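Local coordinates for periplasmic binding protein (Thermotoga lettingae TMO, PDB 4RY8) that binds 5-methylthioribose in the cleft between its two lobes and probably hands the sugar to a membrane transporter, at residues A58-M63 with D83-K88; R17-R22 with Q70-I75; Q128-F133 with W162-I167; N136-Y141 with K195-A200; E235-M240 with N294-M299. All blocks are in the same frame, centred on the assembly; numbering follows the deposited sequence.

Contacts 1 and 2 belong to one lobe and touch each other, M60 of contact 1 packing on V21 and R22 of contact 2. Contacts 3 and 4 are likewise neighbours in the other lobe, where helix 118-132, strand 137-142 and helix 148-163 follow one another. Contacts 2 and 4 pair strands within the two sheets and rely on backbone hydrogen bonds, each extended by a side-chain oxygen at the start of a strand. Contact 3 is also buried, but wholly apolar. Contacts 1 and 5 are only partly buried: the first packs helix on helix, the second sets one isoleucine against loop backbone, and neither has a hydrogen bond across it.

Contact 1: residues A58-M63 with D83-K88; sequences ARMVTM and DPLMPK
No aromatic ring, amide or guanidinium lies where V61 and M60 meet L85 and K88, so there are no ring faces to fill; the flat groups touched are peptide carbonyls, P84 O lying 4.0 Å from V61 CG2 and V61 O close to K88 CD. V61 holds the middle of the contact by its two methyls. With CG1 anti to its own nitrogen (chi1 168°), that methyl reaches K88 CG at 3.9 Å, while CG2 turns to L85 CD2 at 4.0 Å. The short branched side chain suits a place where the axes of the two short helix segments approach to 9.9 Å, 11° from parallel. M60 extends beyond its CG and crosses L85 at about a right angle, its SD 4.0 Å from L85 CD1; a long flexible thioether can follow the leucine down to the sheet. K88 lays its methylenes across V61 at about a right angle and carries its charge away to E91, with which NZ forms a salt bridge. Helices 57-69 and 82-94 come before and after strand 74-78 in this Rossmann-like lobe, and both M60 and L85 rest on I77 of that strand, with M57 and I64 of helix 57-69 adding to the leucine's surroundings.

Contact 2: residues R17-R22 with Q70-I75; sequences RIALVR and QRVDAI
I18 pairs with A74 and A19 with I75 as parallel strand neighbours, A19 N donating to A74 O at 2.9 Å. This joins the first and third strands in chain order of a Rossmann-like parallel sheet, the chain between them running through strand 47-52, which flanks 17-22 on its other side. Side chains alternate between the faces: I18 and A74 look toward helix 255-270, whereas A19, V21 and I75 lie on the face covered by helix 57-69. There V21 CG2 and I75 CG2 meet at 4.0 Å, side by side and pointing the same way, and the small A19 leaves room for F67 of the helix. Ahead of the paired strands the chain leaves helix 57-69 through a Schellman motif at R71, whose positive phi turns the chain out of the helix. D73 then takes the place of a strand neighbour: its OD1 accepts R17 N at 2.9 Å, almost straight at 175° although 32° out of the carboxylate plane. R17 O in turn receives weak bonds from D73 N and A74 N, so both polar backbone atoms of the first strand residue have partners in this turn. The R17 side chain suits a helix end, where backbone carbonyls are left to be matched. Its chain bends at chi3 (-56°) and brings the guanidinium beside the last turn, with V72 CG1 over one face, 3.9 Å from R17 NH1. At the guanidinium edge, R17 NH2 donates at 2.7 Å to Q70 O, which lies almost in the guanidinium plane.

Contact 3: residues Q128-F133 with W162-I167; sequences QLAVDF and WRFPGI
A130 and F164 make a CH-pi contact, the methyl CB standing 3.8 Å from the ring centroid and only 15° off the ring normal. Alanine's single methyl is small enough for the ring face to settle over it. The opposite ring face is taken by the aliphatic R163 CG, so the phenyl is held between two saturated carbons. The remaining contacts are aliphatic and centre on I167. Its chi2 of -70° folds CD1 over the helix, 3.8 Å from A130 CA, and the same methyl meets L129 CD2 at 4.0 Å as leucine and isoleucine slide past each other in opposite directions. F133 adds CB at the fringe, 4.4 Å from I167 CD1. These groups lie where the end of helix 118-132 meets the turn from helix 148-163 into strand 167-173 of the alpha/beta lobe, and L129 and I167 both continue onto V139 of the central sheet. No hydrogen bond crosses between the two segments; within 162-167 a type I turn, closed by I167 N to F164 O at 2.9 Å, brings phenylalanine and isoleucine round to the same helix. Across the subunit interface, F164 meets Y278 of the second subunit edge-to-face, and R163 forms salt bridges with E113 and E115 of that subunit.

Contact 4: residues N136-Y141 with K195-A200; sequences NANVIY and KPEANA
The start of a parallel strand pair joins V139 and A200 in the sheet of the second lobe, strand 200-203 lying beside 137-142, with 167-173 on the far side. Regular pairing is marked by I140 N donating to A200 O at 2.9 Å. One residue earlier the incoming chain is not yet a strand, having left helix 180-194 through a type I turn from K195 to A198, and N199 makes up the difference. Its CG sits between the backbone N and the carbonyl carbon (chi1 59°), which swings the amide back along strand 137-142 until OD1 accepts N138 N at 2.9 Å. N199 N returns a bond to N138 O at 2.9 Å, in the carbonyl plane, and A200 N adds a weak one to that oxygen. An asparagine is apt because its other end also works: ND2 donates to a water that in turn donates to N136 O. Replacing N199 by an alanine takes the amide away, which is likely to leave N138 N without this acceptor and the water without one of its holds. Beyond the bonds, small A198 accommodates the isoleucine end closely, I140 CD1 coming within 3.4 Å of A198 CB, tighter than usual van der Waals contact.

Contact 5: residues E235-M240 with N294-M299; sequences EDIQMM and NNITNM
I237 faces the 294-299 segment from helix 234-240, and its side chain makes most of the contact. At CB, which points toward that segment, the chain forks. The CG2 branch, anti to the backbone nitrogen with chi1 at -70°, lies against the peptide that follows T297: CG2 is 3.4 Å from T297 C and 3.5 Å from T297 O. The same methyl also approaches I296 O at 3.9 Å and, more loosely, the CG2 of I296. The other branch of I237 runs out through CG1 in an extended form (chi2 163°), so that I237 CD1 arrives one peptide further on, 3.6 Å from N298 C and 3.7 Å from M299 N. At this tip it also meets the sulfur, M299 SD lying 4.1 Å from I237 CD1; the methionine is bent at chi2 and chi3. Beta-branching thus lets one residue cover two successive peptides. Q238 only brushes the edge, its CG near T297 O. The loop itself is shaped at both ends: N295 closes helix 288-293 in a Schellman motif, and N298 is the N-cap of helix 299-305, its OD1 accepting E301 N. V232, the residue after D231 of the ligand pocket, touches both I237 and M299. An alanine in place of I237 lacks both CG2 and CD1, which would probably open a gap against the T297 and N298 peptides and leave M299 SD freer to shift. Between the two segments the contact is apolar packing alone, while M299 N to T234 OG1, one residue before 235-240, supplies a polar tie at the helix start.

Contact 1: residues A58-M63 with D83-K88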
# COMPACT_ATOMS: atom_id res chain seq x y z
N ALA C 58 19.75 -7.57 26.50
CA ALA C 58 21.04 -8.12 26.96
C ALA C 58 21.00 -9.64 26.96
O ALA C 58 21.97 -10.29 26.60
CB ALA C 58 21.40 -7.61 28.36
N ARG C 59 19.86 -10.20 27.36
CA ARG C 59 19.64 -11.65 27.25
C ARG C 59 19.67 -12.08 25.79
O ARG C 59 20.20 -13.15 25.48
CB ARG C 59 18.33 -12.10 27.91
N MET C 60 19.12 -11.24 24.90
CA MET C 60 19.07 -11.56 23.45
C MET C 60 20.47 -11.72 22.83
O MET C 60 20.74 -12.71 22.13
CB MET C 60 18.22 -10.52 22.66
CG MET C 60 17.47 -11.12 21.46
SD MET C 60 16.46 -9.95 20.54
CE MET C 60 15.99 -11.05 19.16
N VAL C 61 21.35 -10.78 23.12
CA VAL C 61 22.75 -10.82 22.71
C VAL C 61 23.48 -12.08 23.19
O VAL C 61 24.17 -12.72 22.38
CB VAL C 61 23.48 -9.56 23.22
CG1 VAL C 61 25.01 -9.67 23.07
CG2 VAL C 61 22.96 -8.34 22.50
N THR C 62 23.36 -12.43 24.48
CA THR C 62 23.95 -13.69 25.01
C THR C 62 23.38 -14.95 24.33
O THR C 62 24.10 -15.92 24.11
CB THR C 62 23.74 -13.86 26.55
OG1 THR C 62 22.43 -14.39 26.82
CG2 THR C 62 23.89 -12.56 27.28
N MET C 63 22.09 -14.94 24.01
CA MET C 63 21.51 -16.10 23.31
C MET C 63 22.13 -16.26 21.92
O MET C 63 22.40 -17.38 21.48
CB MET C 63 19.98 -15.99 23.23
CG MET C 63 19.29 -16.10 24.58
SD MET C 63 17.56 -15.61 24.68
CE MET C 63 17.15 -16.34 26.26
N ASP C 83 20.63 -1.78 16.73
CA ASP C 83 21.86 -1.29 17.33
C ASP C 83 22.45 -2.34 18.25
O ASP C 83 23.62 -2.72 18.11
CB ASP C 83 21.72 0.04 18.03
CG ASP C 83 22.86 0.27 18.99
OD1 ASP C 83 23.94 0.73 18.57
OD2 ASP C 83 22.70 -0.07 20.18
N PRO C 84 21.65 -2.86 19.20
CA PRO C 84 22.28 -3.86 20.10
C PRO C 84 22.79 -5.12 19.35
O PRO C 84 23.82 -5.66 19.66
CB PRO C 84 21.15 -4.22 21.07
CG PRO C 84 20.23 -3.04 21.02
CD PRO C 84 20.30 -2.46 19.63
N LEU C 85 22.06 -5.55 18.34
CA LEU C 85 22.32 -6.85 17.70
C LEU C 85 23.33 -6.88 16.53
O LEU C 85 23.86 -7.95 16.19
CB LEU C 85 20.99 -7.42 17.23
CG LEU C 85 19.89 -7.64 18.27
CD1 LEU C 85 18.70 -8.38 17.68
CD2 LEU C 85 20.41 -8.39 19.48
N MET C 86 23.61 -5.72 15.92
CA MET C 86 24.37 -5.65 14.66
C MET C 86 25.72 -6.37 14.72
O MET C 86 26.05 -7.07 13.78
CB MET C 86 24.58 -4.19 14.20
CG MET C 86 24.37 -3.88 12.72
SD MET C 86 23.05 -4.77 11.86
CE MET C 86 24.07 -6.03 11.11
N PRO C 87 26.49 -6.18 15.82
CA PRO C 87 27.83 -6.81 15.90
C PRO C 87 27.79 -8.34 16.07
O PRO C 87 28.66 -9.04 15.56
CB PRO C 87 28.47 -6.14 17.13
CG PRO C 87 27.68 -4.90 17.38
CD PRO C 87 26.28 -5.22 16.92
N LYS C 88 26.81 -8.84 16.80
CA LYS C 88 26.58 -10.27 16.90
C LYS C 88 26.21 -10.85 15.52
O LYS C 88 26.72 -11.91 15.17
CB LYS C 88 25.47 -10.57 17.91
CG LYS C 88 25.85 -10.22 19.35
CD LYS C 88 26.84 -11.23 19.91
CE LYS C 88 28.10 -10.58 20.43
NZ LYS C 88 29.26 -11.49 20.22

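Contact 2: residues R17-R22 with Q70-I75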
# COMPACT_ATOMS: atom_id res chain seq x y z
N ARG C 17 21.64 -27.67 12.07
CA ARG C 17 21.06 -27.02 13.24
C ARG C 17 20.75 -25.56 12.94
O ARG C 17 21.61 -24.81 12.51
CB ARG C 17 22.00 -27.14 14.44
CG ARG C 17 22.09 -28.58 14.98
CD ARG C 17 23.05 -28.73 16.14
NE ARG C 17 24.38 -28.24 15.76
CZ ARG C 17 25.10 -27.36 16.45
NH1 ARG C 17 24.68 -26.87 17.61
NH2 ARG C 17 26.28 -26.98 15.97
N ILE C 18 19.51 -25.16 13.19
CA ILE C 18 19.03 -23.81 12.93
C ILE C 18 18.48 -23.24 14.25
O ILE C 18 17.58 -23.83 14.85
CB ILE C 18 17.93 -23.81 11.85
CG1 ILE C 18 18.52 -24.26 10.50
CG2 ILE C 18 17.25 -22.45 11.71
CD1 ILE C 18 17.45 -24.76 9.56
N ALA C 19 19.02 -22.10 14.67
CA ALA C 19 18.60 -21.44 15.90
C ALA C 19 17.62 -20.31 15.64
O ALA C 19 17.86 -19.44 14.79
CB ALA C 19 19.81 -20.90 16.65
N LEU C 20 16.54 -20.30 16.39
CA LEU C 20 15.53 -19.28 16.30
C LEU C 20 15.66 -18.47 17.55
O LEU C 20 15.43 -18.98 18.66
CB LEU C 20 14.12 -19.91 16.21
CG LEU C 20 12.98 -18.91 16.36
CD1 LEU C 20 13.01 -17.79 15.31
CD2 LEU C 20 11.63 -19.60 16.28
N VAL C 21 16.07 -17.22 17.41
CA VAL C 21 16.28 -16.35 18.55
C VAL C 21 15.26 -15.25 18.46
O VAL C 21 15.31 -14.43 17.55
CB VAL C 21 17.70 -15.75 18.56
CG1 VAL C 21 17.88 -14.81 19.75
CG2 VAL C 21 18.72 -16.86 18.62
N ARG C 22 14.35 -15.20 19.44
CA ARG C 22 13.23 -14.28 19.41
C ARG C 22 13.27 -13.29 20.50
O ARG C 22 13.54 -13.65 21.61
CB ARG C 22 11.93 -15.05 19.63
CG ARG C 22 11.75 -16.28 18.75
CD ARG C 22 11.03 -17.34 19.53
NE ARG C 22 9.61 -17.19 19.36
CZ ARG C 22 8.67 -17.57 20.23
NH1 ARG C 22 8.94 -18.10 21.43
NH2 ARG C 22 7.42 -17.38 19.87
N GLN C 70 28.16 -22.46 19.70
CA GLN C 70 27.73 -23.79 19.25
C GLN C 70 27.93 -24.03 17.73
O GLN C 70 27.74 -25.16 17.25
CB GLN C 70 26.26 -24.02 19.63
CG GLN C 70 25.98 -23.99 21.14
CD GLN C 70 24.49 -24.02 21.44
OE1 GLN C 70 23.72 -24.62 20.69
NE2 GLN C 70 24.07 -23.35 22.52
N ARG C 71 28.29 -22.97 16.99
CA ARG C 71 28.46 -23.04 15.54
C ARG C 71 27.25 -23.75 14.89
O ARG C 71 27.41 -24.74 14.18
CB ARG C 71 29.73 -23.78 15.12
CG ARG C 71 30.99 -23.55 15.96
CD ARG C 71 31.83 -24.82 15.96
NE ARG C 71 33.16 -24.65 16.55
CZ ARG C 71 34.05 -25.63 16.69
NH1 ARG C 71 33.77 -26.86 16.28
NH2 ARG C 71 35.24 -25.38 17.24
N VAL C 72 26.05 -23.27 15.17
CA VAL C 72 24.88 -23.70 14.40
C VAL C 72 25.10 -23.31 12.92
O VAL C 72 25.90 -22.44 12.60
CB VAL C 72 23.57 -23.05 14.93
CG1 VAL C 72 23.32 -23.48 16.37
CG2 VAL C 72 23.62 -21.52 14.83
N ASP C 73 24.40 -24.01 12.04
CA ASP C 73 24.44 -23.72 10.63
C ASP C 73 23.81 -22.35 10.27
O ASP C 73 24.27 -21.63 9.37
CB ASP C 73 23.77 -24.88 9.88
CG ASP C 73 24.49 -26.19 10.07
OD1 ASP C 73 24.22 -26.92 11.06
OD2 ASP C 73 25.38 -26.47 9.25
N ALA C 74 22.75 -21.97 10.98
CA ALA C 74 22.13 -20.67 10.74
C ALA C 74 21.37 -20.16 11.94
O ALA C 74 20.90 -20.95 12.76
CB ALA C 74 21.19 -20.77 9.54
N ILE C 75 21.26 -18.83 12.03
CA ILE C 75 20.42 -18.17 13.00
C ILE C 75 19.26 -17.37 12.35
O ILE C 75 19.48 -16.54 11.44
CB ILE C 75 21.29 -17.25 13.88
CG1 ILE C 75 22.44 -18.04 14.46
CG2 ILE C 75 20.46 -16.67 15.02
CD1 ILE C 75 23.46 -17.21 15.20

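Contact 3: residues Q128-F133 with W162-I167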
# COMPACT_ATOMS: atom_id res chain seq x y z
N GLN C 128 -8.60 1.97 5.89
CA GLN C 128 -9.91 1.31 6.10
C GLN C 128 -10.68 2.09 7.18
O GLN C 128 -11.85 2.38 7.04
CB GLN C 128 -9.69 -0.12 6.55
CG GLN C 128 -10.96 -0.93 6.72
CD GLN C 128 -11.48 -1.34 5.40
OE1 GLN C 128 -10.97 -0.91 4.36
NE2 GLN C 128 -12.49 -2.21 5.41
N LEU C 129 -9.98 2.50 8.24
CA LEU C 129 -10.59 3.31 9.26
C LEU C 129 -11.06 4.65 8.62
O LEU C 129 -12.18 5.10 8.87
CB LEU C 129 -9.60 3.55 10.43
CG LEU C 129 -10.11 4.33 11.65
CD1 LEU C 129 -9.17 4.14 12.82
CD2 LEU C 129 -10.26 5.80 11.36
N ALA C 130 -10.20 5.30 7.85
CA ALA C 130 -10.47 6.63 7.29
C ALA C 130 -11.68 6.65 6.43
O ALA C 130 -12.56 7.43 6.61
CB ALA C 130 -9.26 7.10 6.51
N VAL C 131 -11.71 5.73 5.48
CA VAL C 131 -12.85 5.55 4.61
C VAL C 131 -14.17 5.14 5.36
O VAL C 131 -15.25 5.65 5.03
CB VAL C 131 -12.47 4.51 3.51
CG1 VAL C 131 -13.69 4.09 2.71
CG2 VAL C 131 -11.41 5.11 2.61
N ASP C 132 -14.11 4.22 6.31
CA ASP C 132 -15.29 3.88 7.07
C ASP C 132 -15.89 5.05 7.78
O ASP C 132 -17.09 5.11 7.97
CB ASP C 132 -14.98 2.80 8.10
CG ASP C 132 -15.00 1.40 7.51
OD1 ASP C 132 -15.14 1.27 6.27
OD2 ASP C 132 -14.87 0.44 8.31
N PHE C 133 -15.05 5.98 8.24
CA PHE C 133 -15.53 7.18 8.88
C PHE C 133 -15.67 8.39 7.94
O PHE C 133 -15.86 9.52 8.42
CB PHE C 133 -14.56 7.49 10.06
CG PHE C 133 -14.82 6.67 11.28
CD1 PHE C 133 -14.27 5.41 11.41
CD2 PHE C 133 -15.65 7.16 12.30
CE1 PHE C 133 -14.52 4.65 12.53
CE2 PHE C 133 -15.89 6.42 13.42
CZ PHE C 133 -15.34 5.15 13.54
N TRP C 162 -2.27 12.88 7.51
CA TRP C 162 -1.98 13.94 6.56
C TRP C 162 -3.03 14.02 5.42
O TRP C 162 -3.52 15.09 5.09
CB TRP C 162 -0.55 13.75 6.00
CG TRP C 162 -0.32 14.62 4.87
CD1 TRP C 162 0.07 15.93 4.89
CD2 TRP C 162 -0.45 14.25 3.50
NE1 TRP C 162 0.16 16.41 3.61
CE2 TRP C 162 -0.15 15.40 2.74
CE3 TRP C 162 -0.81 13.06 2.85
CZ2 TRP C 162 -0.19 15.39 1.35
CZ3 TRP C 162 -0.83 13.05 1.49
CH2 TRP C 162 -0.54 14.20 0.74
N ARG C 163 -3.38 12.88 4.82
CA ARG C 163 -4.30 12.87 3.67
C ARG C 163 -5.71 13.16 4.10
O ARG C 163 -6.44 13.83 3.40
CB ARG C 163 -4.20 11.51 2.97
CG ARG C 163 -5.39 11.09 2.10
CD ARG C 163 -5.46 11.87 0.81
NE ARG C 163 -6.64 11.54 -0.03
CZ ARG C 163 -7.84 12.11 0.05
NH1 ARG C 163 -8.10 13.03 0.96
NH2 ARG C 163 -8.78 11.77 -0.82
N PHE C 164 -6.07 12.63 5.27
CA PHE C 164 -7.39 12.81 5.87
C PHE C 164 -7.33 13.61 7.18
O PHE C 164 -7.31 13.02 8.27
CB PHE C 164 -8.02 11.45 6.17
CG PHE C 164 -8.05 10.50 5.00
CD1 PHE C 164 -9.09 10.53 4.08
CD2 PHE C 164 -7.08 9.53 4.86
CE1 PHE C 164 -9.14 9.62 3.02
CE2 PHE C 164 -7.11 8.62 3.79
CZ PHE C 164 -8.15 8.65 2.89
N PRO C 165 -7.36 14.95 7.10
CA PRO C 165 -7.09 15.72 8.33
C PRO C 165 -8.23 15.78 9.33
O PRO C 165 -8.03 16.30 10.45
CB PRO C 165 -6.70 17.11 7.80
CG PRO C 165 -7.34 17.19 6.47
CD PRO C 165 -7.42 15.80 5.91
N GLY C 166 -9.40 15.25 8.98
CA GLY C 166 -10.42 15.00 9.95
C GLY C 166 -10.24 13.73 10.78
O GLY C 166 -10.97 13.53 11.72
N ILE C 167 -9.28 12.88 10.43
CA ILE C 167 -8.98 11.67 11.19
C ILE C 167 -7.96 12.10 12.23
O ILE C 167 -6.80 12.40 11.90
CB ILE C 167 -8.41 10.57 10.29
CG1 ILE C 167 -9.44 10.22 9.22
CG2 ILE C 167 -8.09 9.31 11.09
CD1 ILE C 167 -10.65 9.48 9.75

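Contact 4: residues N136-Y141 with K195-A200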
# COMPACT_ATOMS: atom_id res chain seq x y z
N ASN C 136 -13.65 11.61 8.96
CA ASN C 136 -13.82 12.23 10.29
C ASN C 136 -13.96 11.20 11.43
O ASN C 136 -14.94 10.44 11.49
CB ASN C 136 -15.06 13.13 10.29
CG ASN C 136 -14.92 14.32 9.37
OD1 ASN C 136 -14.10 15.22 9.59
ND2 ASN C 136 -15.69 14.31 8.30
N ALA C 137 -12.99 11.20 12.34
CA ALA C 137 -12.96 10.30 13.48
C ALA C 137 -12.03 10.83 14.56
O ALA C 137 -11.02 11.43 14.24
CB ALA C 137 -12.44 8.93 13.08
N ASN C 138 -12.35 10.47 15.81
CA ASN C 138 -11.50 10.71 16.98
C ASN C 138 -10.84 9.39 17.47
O ASN C 138 -11.45 8.59 18.18
CB ASN C 138 -12.33 11.33 18.11
CG ASN C 138 -12.92 12.69 17.73
OD1 ASN C 138 -14.06 13.01 18.10
ND2 ASN C 138 -12.16 13.48 17.03
N VAL C 139 -9.59 9.19 17.11
CA VAL C 139 -8.96 7.90 17.20
C VAL C 139 -8.08 7.79 18.41
O VAL C 139 -7.19 8.68 18.62
CB VAL C 139 -8.08 7.65 15.94
CG1 VAL C 139 -7.42 6.27 16.00
CG2 VAL C 139 -8.93 7.80 14.69
N ILE C 140 -8.30 6.70 19.15
CA ILE C 140 -7.34 6.15 20.14
C ILE C 140 -6.37 5.21 19.45
O ILE C 140 -6.75 4.16 18.95
CB ILE C 140 -8.02 5.47 21.34
CG1 ILE C 140 -8.88 6.55 22.08
CG2 ILE C 140 -6.98 4.81 22.27
CD1 ILE C 140 -9.88 6.03 23.08
N TYR C 141 -5.11 5.60 19.39
CA TYR C 141 -4.08 4.86 18.66
C TYR C 141 -3.32 3.99 19.65
O TYR C 141 -2.73 4.49 20.62
CB TYR C 141 -3.11 5.87 18.07
CG TYR C 141 -1.93 5.34 17.27
CD1 TYR C 141 -2.06 4.32 16.33
CD2 TYR C 141 -0.72 5.99 17.32
CE1 TYR C 141 -0.99 3.90 15.59
CE2 TYR C 141 0.35 5.58 16.57
CZ TYR C 141 0.19 4.55 15.69
OH TYR C 141 1.25 4.19 14.91
N LYS C 195 -10.74 10.79 27.16
CA LYS C 195 -11.20 11.27 25.84
C LYS C 195 -12.59 10.73 25.50
O LYS C 195 -12.74 9.79 24.75
CB LYS C 195 -10.23 10.90 24.74
CG LYS C 195 -8.77 11.19 25.06
CD LYS C 195 -8.42 12.66 25.05
CE LYS C 195 -7.00 12.82 25.55
NZ LYS C 195 -6.62 14.23 25.77
N PRO C 196 -13.61 11.33 26.07
CA PRO C 196 -14.94 10.78 25.80
C PRO C 196 -15.39 11.02 24.36
O PRO C 196 -16.33 10.38 23.91
CB PRO C 196 -15.85 11.51 26.80
CG PRO C 196 -15.10 12.74 27.22
CD PRO C 196 -13.63 12.48 26.99
N GLU C 197 -14.72 11.90 23.64
CA GLU C 197 -15.04 12.16 22.25
C GLU C 197 -14.51 11.04 21.32
O GLU C 197 -14.86 11.01 20.15
CB GLU C 197 -14.54 13.55 21.81
CG GLU C 197 -13.05 13.64 21.43
CD GLU C 197 -12.09 13.81 22.61
OE1 GLU C 197 -12.49 13.61 23.79
OE2 GLU C 197 -10.91 14.16 22.35
N ALA C 198 -13.68 10.12 21.83
CA ALA C 198 -13.02 9.15 20.99
C ALA C 198 -14.09 8.18 20.49
O ALA C 198 -14.98 7.82 21.24
CB ALA C 198 -11.92 8.44 21.75
N ASN C 199 -14.04 7.81 19.21
CA ASN C 199 -15.00 6.84 18.65
C ASN C 199 -14.37 5.76 17.74
O ASN C 199 -15.06 4.96 17.12
CB ASN C 199 -16.11 7.57 17.87
CG ASN C 199 -15.57 8.41 16.72
OD1 ASN C 199 -14.36 8.55 16.52
ND2 ASN C 199 -16.46 9.04 15.99
N ALA C 200 -13.04 5.71 17.67
CA ALA C 200 -12.39 4.61 16.95
C ALA C 200 -11.12 4.22 17.63
O ALA C 200 -10.49 5.04 18.29
CB ALA C 200 -12.10 5.01 15.51
O HOH W 1 -16.53 11.00 13.67

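Contact 5: residues E235-M240 with N294-M299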
# COMPACT_ATOMS: atom_id res chain seq x y z
N GLU C 235 -8.32 -16.97 17.87
CA GLU C 235 -8.75 -16.11 18.98
C GLU C 235 -9.33 -14.79 18.49
O GLU C 235 -10.40 -14.37 18.92
CB GLU C 235 -7.59 -15.86 19.95
CG GLU C 235 -7.33 -17.04 20.87
CD GLU C 235 -6.05 -16.91 21.66
OE1 GLU C 235 -5.41 -15.82 21.65
OE2 GLU C 235 -5.70 -17.91 22.31
N ASP C 236 -8.60 -14.11 17.60
CA ASP C 236 -9.09 -12.89 16.99
C ASP C 236 -10.41 -13.06 16.28
O ASP C 236 -11.37 -12.31 16.52
CB ASP C 236 -8.07 -12.40 15.98
CG ASP C 236 -6.75 -11.96 16.65
OD1 ASP C 236 -6.76 -11.81 17.89
OD2 ASP C 236 -5.74 -11.79 15.94
N ILE C 237 -10.46 -14.03 15.39
CA ILE C 237 -11.75 -14.41 14.72
C ILE C 237 -12.93 -14.56 15.70
O ILE C 237 -14.02 -13.94 15.49
CB ILE C 237 -11.54 -15.68 13.87
CG1 ILE C 237 -10.68 -15.32 12.65
CG2 ILE C 237 -12.89 -16.29 13.46
CD1 ILE C 237 -10.04 -16.51 11.93
N GLN C 238 -12.72 -15.36 16.76
CA GLN C 238 -13.78 -15.64 17.75
C GLN C 238 -14.24 -14.36 18.38
O GLN C 238 -15.42 -14.14 18.59
CB GLN C 238 -13.27 -16.51 18.90
CG GLN C 238 -12.98 -17.94 18.54
CD GLN C 238 -12.02 -18.61 19.53
OE1 GLN C 238 -11.55 -18.00 20.50
NE2 GLN C 238 -11.73 -19.86 19.28
N MET C 239 -13.28 -13.52 18.73
CA MET C 239 -13.64 -12.28 19.31
C MET C 239 -14.28 -11.27 18.31
O MET C 239 -15.03 -10.40 18.74
CB MET C 239 -12.41 -11.65 19.96
CG MET C 239 -11.88 -12.35 21.21
SD MET C 239 -10.53 -11.38 21.96
CE MET C 239 -11.37 -9.82 22.15
N MET C 240 -13.95 -11.37 17.01
CA MET C 240 -14.55 -10.50 15.99
C MET C 240 -16.01 -10.90 15.72
O MET C 240 -16.86 -10.06 15.50
CB MET C 240 -13.75 -10.52 14.68
CG MET C 240 -12.40 -9.77 14.76
SD MET C 240 -11.27 -9.86 13.34
CE MET C 240 -12.11 -8.71 12.25
N ASN C 294 -19.64 -15.57 5.73
CA ASN C 294 -19.09 -16.84 5.32
C ASN C 294 -18.93 -17.81 6.47
O ASN C 294 -18.28 -18.85 6.32
CB ASN C 294 -17.71 -16.56 4.72
CG ASN C 294 -17.81 -15.71 3.48
OD1 ASN C 294 -18.43 -16.11 2.50
ND2 ASN C 294 -17.26 -14.52 3.53
N ASN C 295 -19.48 -17.48 7.64
CA ASN C 295 -19.52 -18.40 8.78
C ASN C 295 -18.14 -18.90 9.20
O ASN C 295 -17.94 -20.07 9.55
CB ASN C 295 -20.50 -19.59 8.49
CG ASN C 295 -21.93 -19.28 8.90
OD1 ASN C 295 -22.49 -19.93 9.78
ND2 ASN C 295 -22.52 -18.28 8.27
N ILE C 296 -17.17 -18.01 9.14
CA ILE C 296 -15.80 -18.30 9.48
C ILE C 296 -15.70 -18.20 11.00
O ILE C 296 -16.13 -17.20 11.57
CB ILE C 296 -14.84 -17.31 8.79
CG1 ILE C 296 -14.93 -17.54 7.27
CG2 ILE C 296 -13.40 -17.47 9.29
CD1 ILE C 296 -14.21 -16.51 6.45
N THR C 297 -15.16 -19.26 11.62
CA THR C 297 -14.93 -19.35 13.06
C THR C 297 -13.48 -19.64 13.46
O THR C 297 -13.15 -19.62 14.64
CB THR C 297 -15.74 -20.50 13.67
OG1 THR C 297 -15.04 -21.72 13.43
CG2 THR C 297 -17.13 -20.58 13.07
N ASN C 298 -12.61 -19.95 12.50
CA ASN C 298 -11.22 -20.27 12.80
C ASN C 298 -10.28 -20.08 11.59
O ASN C 298 -10.74 -19.86 10.47
CB ASN C 298 -11.09 -21.68 13.40
CG ASN C 298 -11.42 -22.78 12.40
OD1 ASN C 298 -11.16 -22.65 11.21
ND2 ASN C 298 -11.94 -23.89 12.89
N MET C 299 -8.97 -20.09 11.83
CA MET C 299 -8.01 -19.91 10.75
C MET C 299 -8.13 -20.94 9.62
O MET C 299 -7.88 -20.63 8.45
CB MET C 299 -6.58 -19.89 11.30
CG MET C 299 -6.21 -18.61 12.03
SD MET C 299 -6.15 -17.18 10.94
CE MET C 299 -4.73 -17.56 9.92